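Local structure of putative hydrolase YdeN (Bacillus subtilis, 1UXO) at residues R131-F144 / I154-L168. The protein is a putative serine hydrolase of the alpha/beta-hydrolase fold, probably acting on ester substrates that have not been identified. The protein carries 2 engineered substitutions. Sequence-based numbering, arbitrary orientation.
Sequences RAVIASKDDQIVPF and IDAALYEVQHGGHFL
Asp-139 OD2 accepts a hydrogen bond from His-166 ND1 (2.7 Å) on the syn lone pair of OD2, which lies close to the imidazole plane, though carboxylate and ring are turned 61° apart. The other oxygen, OD1, accepts from the backbone N of Ile-141 at 2.8 Å, an Asx turn, and from Val-142 N above the carboxylate plane; the two bonds help hold the carboxylate's rotation. CB of Ile-141 sits over the centre of one face of the His-166 ring in a CH-pi contact, while Val-142 CG2 comes to CE1. Asp-139, His-166 and nearby Ser-73 are the predicted charge-relay triad. An asparagine in place of Asp-139 would probably leave His-166 ND1 facing a neutral amide, without its partner's negative charge. The loops carrying Asp-139 and His-166 follow parallel strands 128-136 and 157-161, the latter at the edge of the alpha/beta-hydrolase sheet, joined by a beta-alpha-beta crossover through helix 144-153. At the end of its strand, Ser-136 OG donates to Gly-165 O (2.8 Å); just beyond, His-163 ND1 donates to Asp-138 OD2 (3.1 Å) from above the carboxylate plane. At the far end, the bent Arg-131 chain puts NE on Ile-154 O (3.0 Å) and NH2 on Asp-155 O (3.0 Å), while NH1 bonds Ala-128 O.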
ATOM      1  N   ARG A 131       8.162   7.940   0.871  1.00  7.50           N
ATOM      2  CA  ARG A 131       7.082   7.264   1.631  1.00  7.29           C
ATOM      3  C   ARG A 131       5.912   8.210   1.903  1.00  7.01           C
ATOM      4  O   ARG A 131       6.130   9.339   2.333  1.00  7.72           O
ATOM      5  CB  ARG A 131       7.625   6.708   2.938  1.00  8.49           C
ATOM      6  CG  ARG A 131       8.921   5.899   2.834  1.00  7.30           C
ATOM      7  CD  ARG A 131       9.588   5.529   4.198  1.00  7.15           C
ATOM      8  NE  ARG A 131      10.003   6.761   4.874  1.00  9.64           N
ATOM      9  CZ  ARG A 131      11.089   7.484   4.575  1.00  7.56           C
ATOM     10  NH1 ARG A 131      11.921   7.101   3.595  1.00  6.51           N
ATOM     11  NH2 ARG A 131      11.339   8.603   5.260  1.00  9.19           N
ATOM     12  N   ALA A 132       4.700   7.709   1.685  1.00  6.72           N
ATOM     13  CA  ALA A 132       3.476   8.448   1.941  1.00  7.37           C
ATOM     14  C   ALA A 132       2.365   7.532   2.386  1.00  7.20           C
ATOM     15  O   ALA A 132       2.341   6.328   2.033  1.00  6.33           O
ATOM     16  CB  ALA A 132       3.031   9.216   0.697  1.00  8.41           C
ATOM     17  N   VAL A 133       1.517   8.105   3.223  1.00  7.98           N
ATOM     18  CA  VAL A 133       0.242   7.525   3.678  1.00  8.06           C
ATOM     19  C   VAL A 133      -0.914   8.463   3.263  1.00  8.19           C
ATOM     20  O   VAL A 133      -0.882   9.699   3.486  1.00  9.18           O
ATOM     21  CB  VAL A 133       0.224   7.344   5.176  1.00  7.39           C
ATOM     22  CG1 VAL A 133      -1.134   6.822   5.655  1.00  7.79           C
ATOM     23  CG2 VAL A 133       1.335   6.433   5.613  1.00  7.22           C
ATOM     24  N   ILE A 134      -1.915   7.901   2.596  1.00  8.21           N
ATOM     25  CA  ILE A 134      -3.108   8.660   2.203  1.00  7.80           C
ATOM     26  C   ILE A 134      -4.253   8.079   2.992  1.00  8.08           C
ATOM     27  O   ILE A 134      -4.461   6.858   2.977  1.00  8.96           O
ATOM     28  CB  ILE A 134      -3.367   8.472   0.717  1.00  8.59           C
ATOM     29  CG1 ILE A 134      -2.123   8.959  -0.055  1.00 11.89           C
ATOM     30  CG2 ILE A 134      -4.660   9.161   0.324  1.00  8.39           C
ATOM     31  CD1 ILE A 134      -2.173   8.848  -1.551  1.00 14.14           C
ATOM     32  N   ALA A 135      -4.979   8.913   3.696  1.00  6.68           N
ATOM     33  CA  ALA A 135      -5.996   8.412   4.622  1.00  8.73           C
ATOM     34  C   ALA A 135      -7.180   9.294   4.683  1.00  8.70           C
ATOM     35  O   ALA A 135      -7.071  10.525   4.587  1.00 10.87           O
ATOM     36  CB  ALA A 135      -5.397   8.228   6.040  1.00  8.45           C
ATOM     37  N   SER A 136      -8.326   8.678   4.915  1.00  8.38           N
ATOM     38  CA  SER A 136      -9.610   9.389   4.982  1.00  9.18           C
ATOM     39  C   SER A 136     -10.020   9.689   6.395  1.00  8.97           C
ATOM     40  O   SER A 136     -10.099   8.789   7.219  1.00  9.39           O
ATOM     41  CB  SER A 136     -10.703   8.551   4.298  1.00  9.38           C
ATOM     42  OG  SER A 136     -12.034   8.990   4.638  1.00 10.39           O
ATOM     43  N   LYS A 137     -10.354  10.952   6.676  1.00  9.40           N
ATOM     44  CA  LYS A 137     -10.766  11.338   8.016  1.00  9.04           C
ATOM     45  C   LYS A 137     -11.981  10.609   8.521  1.00  7.73           C
ATOM     46  O   LYS A 137     -12.051  10.365   9.731  1.00  9.92           O
ATOM     47  CB  LYS A 137     -10.994  12.858   8.147  1.00  7.79           C
ATOM     48  CG  LYS A 137     -11.202  13.373   9.556  1.00 11.64           C
ATOM     49  CD  LYS A 137     -10.030  12.990  10.436  1.00 17.18           C
ATOM     50  CE  LYS A 137      -9.808  13.808  11.698  1.00 22.19           C
ATOM     51  NZ  LYS A 137     -10.884  13.634  12.653  1.00 24.34           N
ATOM     52  N   ASP A 138     -12.901  10.236   7.635  1.00  9.28           N
ATOM     53  CA  ASP A 138     -14.137   9.576   8.027  1.00 10.18           C
ATOM     54  C   ASP A 138     -14.213   8.083   7.764  1.00 10.15           C
ATOM     55  O   ASP A 138     -15.293   7.470   7.809  1.00 10.55           O
ATOM     56  CB  ASP A 138     -15.361  10.351   7.481  1.00 11.59           C
ATOM     57  CG  ASP A 138     -15.491  10.290   5.956  1.00 13.21           C
ATOM     58  OD1 ASP A 138     -14.604   9.675   5.304  1.00 11.64           O
ATOM     59  OD2 ASP A 138     -16.463  10.873   5.329  1.00 14.76           O
ATOM     60  N   ASP A 139     -13.040   7.489   7.576  1.00  8.39           N
ATOM     61  CA  ASP A 139     -12.895   6.045   7.446  1.00  8.62           C
ATOM     62  C   ASP A 139     -13.361   5.311   8.731  1.00  9.65           C
ATOM     63  O   ASP A 139     -12.885   5.570   9.841  1.00 10.42           O
ATOM     64  CB  ASP A 139     -11.424   5.729   7.168  1.00  7.95           C
ATOM     65  CG  ASP A 139     -11.200   4.327   6.555  1.00  7.70           C
ATOM     66  OD1 ASP A 139     -11.949   3.354   6.894  1.00  8.86           O
ATOM     67  OD2 ASP A 139     -10.299   4.133   5.715  1.00  9.72           O
ATOM     68  N   GLN A 140     -14.356   4.461   8.571  1.00  9.87           N
ATOM     69  CA  GLN A 140     -14.878   3.690   9.666  1.00 10.85           C
ATOM     70  C   GLN A 140     -14.295   2.263   9.735  1.00 10.35           C
ATOM     71  O   GLN A 140     -14.692   1.475  10.619  1.00 12.20           O
ATOM     72  CB  GLN A 140     -16.413   3.625   9.513  1.00 11.80           C
ATOM     73  CG  GLN A 140     -17.137   5.022   9.495  1.00 13.88           C
ATOM     74  CD  GLN A 140     -16.891   5.760  10.747  1.00 17.43           C
ATOM     75  OE1 GLN A 140     -17.113   5.204  11.848  1.00 19.87           O
ATOM     76  NE2 GLN A 140     -16.319   6.976  10.638  1.00 19.12           N
ATOM     77  N   ILE A 141     -13.380   1.917   8.838  1.00  9.69           N
ATOM     78  CA  ILE A 141     -12.727   0.587   8.854  1.00 10.13           C
ATOM     79  C   ILE A 141     -11.321   0.700   9.409  1.00  9.61           C
ATOM     80  O   ILE A 141     -10.956   0.020  10.371  1.00 11.59           O
ATOM     81  CB  ILE A 141     -12.730  -0.063   7.465  1.00 10.50           C
ATOM     82  CG1 ILE A 141     -14.179  -0.317   6.999  1.00 12.78           C
ATOM     83  CG2 ILE A 141     -11.919  -1.375   7.552  1.00 13.42           C
ATOM     84  CD1 ILE A 141     -14.328  -0.712   5.528  1.00 15.01           C
ATOM     85  N   VAL A 142     -10.527   1.583   8.794  1.00  8.55           N
ATOM     86  CA  VAL A 142      -9.214   1.980   9.303  1.00  8.83           C
ATOM     87  C   VAL A 142      -9.296   3.404   9.884  1.00  8.65           C
ATOM     88  O   VAL A 142      -9.293   4.379   9.145  1.00  9.07           O
ATOM     89  CB  VAL A 142      -8.134   1.949   8.215  1.00  7.29           C
ATOM     90  CG1 VAL A 142      -6.787   2.280   8.832  1.00  8.50           C
ATOM     91  CG2 VAL A 142      -8.026   0.540   7.603  1.00  9.52           C
ATOM     92  N   PRO A 143      -9.357   3.550  11.179  1.00  9.27           N
ATOM     93  CA  PRO A 143      -9.477   4.899  11.754  1.00 10.05           C
ATOM     94  C   PRO A 143      -8.326   5.749  11.317  1.00  9.94           C
ATOM     95  O   PRO A 143      -7.151   5.306  11.233  1.00  8.53           O
ATOM     96  CB  PRO A 143      -9.493   4.648  13.260  1.00 10.95           C
ATOM     97  CG  PRO A 143      -9.938   3.231  13.372  1.00 10.54           C
ATOM     98  CD  PRO A 143      -9.360   2.486  12.209  1.00  9.40           C
ATOM     99  N   PHE A 144      -8.664   6.979  10.943  1.00  9.39           N
ATOM    100  CA  PHE A 144      -7.676   7.963  10.539  1.00  9.96           C
ATOM    101  C   PHE A 144      -6.463   8.069  11.433  1.00  9.13           C
ATOM    102  O   PHE A 144      -5.323   8.147  10.938  1.00  8.72           O
ATOM    103  CB  PHE A 144      -8.319   9.361  10.356  1.00  9.79           C
ATOM    104  CG  PHE A 144      -7.326  10.413   9.910  1.00  9.81           C
ATOM    105  CD1 PHE A 144      -6.896  10.452   8.595  1.00  9.47           C
ATOM    106  CD2 PHE A 144      -6.842  11.367  10.825  1.00  9.47           C
ATOM    107  CE1 PHE A 144      -5.976  11.437   8.198  1.00 10.31           C
ATOM    108  CE2 PHE A 144      -5.951  12.362  10.415  1.00 10.63           C
ATOM    109  CZ  PHE A 144      -5.489  12.363   9.127  1.00 11.20           C
ATOM    110  N   ILE A 154       6.891   5.657  10.493  1.00 10.14           N
ATOM    111  CA  ILE A 154       7.743   5.441   9.326  1.00  9.64           C
ATOM    112  C   ILE A 154       8.115   6.722   8.572  1.00  8.93           C
ATOM    113  O   ILE A 154       8.537   6.633   7.439  1.00  9.97           O
ATOM    114  CB  ILE A 154       7.180   4.356   8.331  1.00  9.75           C
ATOM    115  CG1 ILE A 154       5.885   4.830   7.638  1.00  8.01           C
ATOM    116  CG2 ILE A 154       7.015   2.992   9.050  1.00 11.77           C
ATOM    117  CD1 ILE A 154       5.524   4.010   6.395  1.00  8.11           C
ATOM    118  N   ASP A 155       8.043   7.880   9.232  1.00  8.42           N
ATOM    119  CA  ASP A 155       8.432   9.144   8.641  1.00  8.93           C
ATOM    120  C   ASP A 155       7.949   9.276   7.190  1.00  8.39           C
ATOM    121  O   ASP A 155       8.720   9.534   6.258  1.00  8.29           O
ATOM    122  CB  ASP A 155       9.946   9.392   8.736  1.00  8.90           C
ATOM    123  CG  ASP A 155      10.318  10.778   8.260  1.00 12.25           C
ATOM    124  OD1 ASP A 155       9.480  11.733   8.472  1.00 15.04           O
ATOM    125  OD2 ASP A 155      11.416  11.038   7.648  1.00 14.01           O
ATOM    126  N   ALA A 156       6.641   9.110   7.037  1.00  8.25           N
ATOM    127  CA  ALA A 156       5.949   9.247   5.759  1.00  9.43           C
ATOM    128  C   ALA A 156       5.115  10.533   5.721  1.00  9.01           C
ATOM    129  O   ALA A 156       4.540  10.909   6.704  1.00 10.77           O
ATOM    130  CB  ALA A 156       5.048   8.071   5.529  1.00  9.39           C
ATOM    131  N   ALA A 157       5.026  11.159   4.554  1.00  9.07           N
ATOM    132  CA  ALA A 157       4.122  12.279   4.286  1.00  9.28           C
ATOM    133  C   ALA A 157       2.700  11.771   4.386  1.00  9.52           C
ATOM    134  O   ALA A 157       2.367  10.739   3.786  1.00 10.19           O
ATOM    135  CB  ALA A 157       4.346  12.806   2.885  1.00  9.84           C
ATOM    136  N   LEU A 158       1.879  12.466   5.160  1.00  8.37           N
ATOM    137  CA  LEU A 158       0.460  12.075   5.348  1.00  8.59           C
ATOM    138  C   LEU A 158      -0.401  13.031   4.547  1.00  8.35           C
ATOM    139  O   LEU A 158      -0.294  14.265   4.680  1.00  8.79           O
ATOM    140  CB  LEU A 158       0.086  12.153   6.797  1.00  8.85           C
ATOM    141  CG  LEU A 158      -1.380  11.833   7.141  1.00  9.62           C
ATOM    142  CD1 LEU A 158      -1.663  10.347   6.984  1.00  8.99           C
ATOM    143  CD2 LEU A 158      -1.680  12.262   8.535  1.00 10.84           C
ATOM    144  N   TYR A 159      -1.261  12.466   3.737  1.00  8.47           N
ATOM    145  CA  TYR A 159      -2.305  13.198   2.994  1.00  8.20           C
ATOM    146  C   TYR A 159      -3.697  12.779   3.460  1.00  7.90           C
ATOM    147  O   TYR A 159      -4.092  11.613   3.332  1.00  8.25           O
ATOM    148  CB  TYR A 159      -2.128  12.886   1.517  1.00  8.25           C
ATOM    149  CG  TYR A 159      -0.831  13.343   0.958  1.00  8.56           C
ATOM    150  CD1 TYR A 159      -0.678  14.641   0.474  1.00 10.46           C
ATOM    151  CD2 TYR A 159       0.250  12.509   0.918  1.00  7.53           C
ATOM    152  CE1 TYR A 159       0.528  15.076  -0.037  1.00  9.91           C
ATOM    153  CE2 TYR A 159       1.498  12.950   0.400  1.00 10.91           C
ATOM    154  CZ  TYR A 159       1.606  14.239  -0.067  1.00 12.04           C
ATOM    155  OH  TYR A 159       2.793  14.658  -0.595  1.00 16.42           O
ATOM    156  N   GLU A 160      -4.395  13.707   4.108  1.00  8.19           N
ATOM    157  CA  GLU A 160      -5.696  13.523   4.663  1.00  8.07           C
ATOM    158  C   GLU A 160      -6.720  13.884   3.611  1.00  8.67           C
ATOM    159  O   GLU A 160      -6.603  14.943   2.961  1.00  9.05           O
ATOM    160  CB  GLU A 160      -5.893  14.440   5.868  1.00  8.19           C
ATOM    161  CG  GLU A 160      -7.306  14.391   6.453  1.00  9.09           C
ATOM    162  CD  GLU A 160      -7.461  15.280   7.670  1.00 11.76           C
ATOM    163  OE1 GLU A 160      -6.456  15.686   8.264  1.00 11.70           O
ATOM    164  OE2 GLU A 160      -8.636  15.528   8.031  1.00 15.06           O
ATOM    165  N   VAL A 161      -7.731  13.040   3.449  1.00  8.32           N
ATOM    166  CA  VAL A 161      -8.859  13.356   2.586  1.00  8.98           C
ATOM    167  C   VAL A 161     -10.031  13.420   3.554  1.00  9.74           C
ATOM    168  O   VAL A 161     -10.343  12.432   4.241  1.00  8.93           O
ATOM    169  CB  VAL A 161      -9.099  12.285   1.531  1.00  8.53           C
ATOM    170  CG1 VAL A 161     -10.347  12.636   0.703  1.00  8.39           C
ATOM    171  CG2 VAL A 161      -7.842  12.095   0.648  1.00 10.13           C
ATOM    172  N   GLN A 162     -10.672  14.588   3.653  1.00 10.05           N
ATOM    173  CA  GLN A 162     -11.669  14.787   4.700  1.00 10.79           C
ATOM    174  C   GLN A 162     -12.847  13.832   4.585  1.00 11.07           C
ATOM    175  O   GLN A 162     -13.335  13.289   5.594  1.00 12.12           O
ATOM    176  CB  GLN A 162     -12.130  16.260   4.713  1.00 11.25           C
ATOM    177  CG  GLN A 162     -12.926  16.605   5.933  1.00 13.19           C
ATOM    178  CD  GLN A 162     -13.208  18.085   6.001  1.00 16.19           C
ATOM    179  OE1 GLN A 162     -13.336  18.735   4.946  1.00 12.97           O
ATOM    180  NE2 GLN A 162     -13.262  18.625   7.222  1.00 17.85           N
ATOM    181  N   HIS A 163     -13.326  13.631   3.373  1.00 11.36           N
ATOM    182  CA  HIS A 163     -14.440  12.741   3.121  1.00 12.73           C
ATOM    183  C   HIS A 163     -14.040  11.705   2.070  1.00 12.21           C
ATOM    184  O   HIS A 163     -14.370  11.823   0.901  1.00 13.21           O
ATOM    185  CB  HIS A 163     -15.730  13.518   2.709  1.00 13.49           C
ATOM    186  CG  HIS A 163     -16.232  14.427   3.786  1.00 16.64           C
ATOM    187  ND1 HIS A 163     -16.631  13.961   5.028  1.00 20.89           N
ATOM    188  CD2 HIS A 163     -16.335  15.772   3.838  1.00 18.80           C
ATOM    189  CE1 HIS A 163     -16.951  14.986   5.798  1.00 21.51           C
ATOM    190  NE2 HIS A 163     -16.766  16.094   5.105  1.00 21.01           N
ATOM    191  N   GLY A 164     -13.326  10.681   2.501  1.00 12.44           N
ATOM    192  CA  GLY A 164     -12.852   9.662   1.588  1.00 11.41           C
ATOM    193  C   GLY A 164     -13.435   8.280   1.791  1.00 11.03           C
ATOM    194  O   GLY A 164     -13.015   7.361   1.121  1.00 10.21           O
ATOM    195  N   GLY A 165     -14.384   8.116   2.717  1.00 10.54           N
ATOM    196  CA  GLY A 165     -14.829   6.801   3.156  1.00 10.60           C
ATOM    197  C   GLY A 165     -13.618   5.915   3.484  1.00  9.88           C
ATOM    198  O   GLY A 165     -12.762   6.307   4.272  1.00 10.58           O
ATOM    199  N   HIS A 166     -13.565   4.723   2.891  1.00  9.31           N
ATOM    200  CA  HIS A 166     -12.366   3.839   2.896  1.00  9.05           C
ATOM    201  C   HIS A 166     -11.763   3.665   1.446  1.00  8.99           C
ATOM    202  O   HIS A 166     -11.069   2.659   1.125  1.00  8.32           O
ATOM    203  CB  HIS A 166     -12.762   2.521   3.599  1.00  9.27           C
ATOM    204  CG  HIS A 166     -11.659   1.512   3.768  1.00  9.38           C
ATOM    205  ND1 HIS A 166     -10.458   1.803   4.354  1.00 10.71           N
ATOM    206  CD2 HIS A 166     -11.633   0.174   3.501  1.00 12.65           C
ATOM    207  CE1 HIS A 166      -9.706   0.704   4.380  1.00 11.71           C
ATOM    208  NE2 HIS A 166     -10.389  -0.294   3.838  1.00  9.98           N
ATOM    209  N   PHE A 167     -12.034   4.646   0.568  1.00  8.03           N
ATOM    210  CA  PHE A 167     -11.598   4.655  -0.828  1.00  8.35           C
ATOM    211  C   PHE A 167     -12.040   3.398  -1.622  1.00  8.72           C
ATOM    212  O   PHE A 167     -11.258   2.768  -2.358  1.00  9.31           O
ATOM    213  CB  PHE A 167     -10.087   4.881  -0.930  1.00  7.88           C
ATOM    214  CG  PHE A 167      -9.579   6.127  -0.219  1.00  7.49           C
ATOM    215  CD1 PHE A 167      -9.807   7.387  -0.732  1.00  9.49           C
ATOM    216  CD2 PHE A 167      -8.852   6.017   0.949  1.00  8.66           C
ATOM    217  CE1 PHE A 167      -9.312   8.532  -0.063  1.00  8.93           C
ATOM    218  CE2 PHE A 167      -8.370   7.136   1.623  1.00  9.30           C
ATOM    219  CZ  PHE A 167      -8.594   8.388   1.118  1.00  9.47           C
ATOM    220  N   LEU A 168     -13.311   3.058  -1.460  1.00  9.77           N
ATOM    221  CA  LEU A 168     -13.929   1.906  -2.117  1.00  9.89           C
ATOM    222  C   LEU A 168     -14.823   2.276  -3.306  1.00 10.10           C
ATOM    223  O   LEU A 168     -15.419   3.377  -3.346  1.00  8.44           O
ATOM    224  CB  LEU A 168     -14.789   1.184  -1.058  1.00 10.45           C
ATOM    225  CG  LEU A 168     -14.098   0.755   0.215  1.00 10.31           C
ATOM    226  CD1 LEU A 168     -15.113   0.186   1.292  1.00 13.25           C
ATOM    227  CD2 LEU A 168     -13.117  -0.345  -0.167  1.00 11.48           C
TER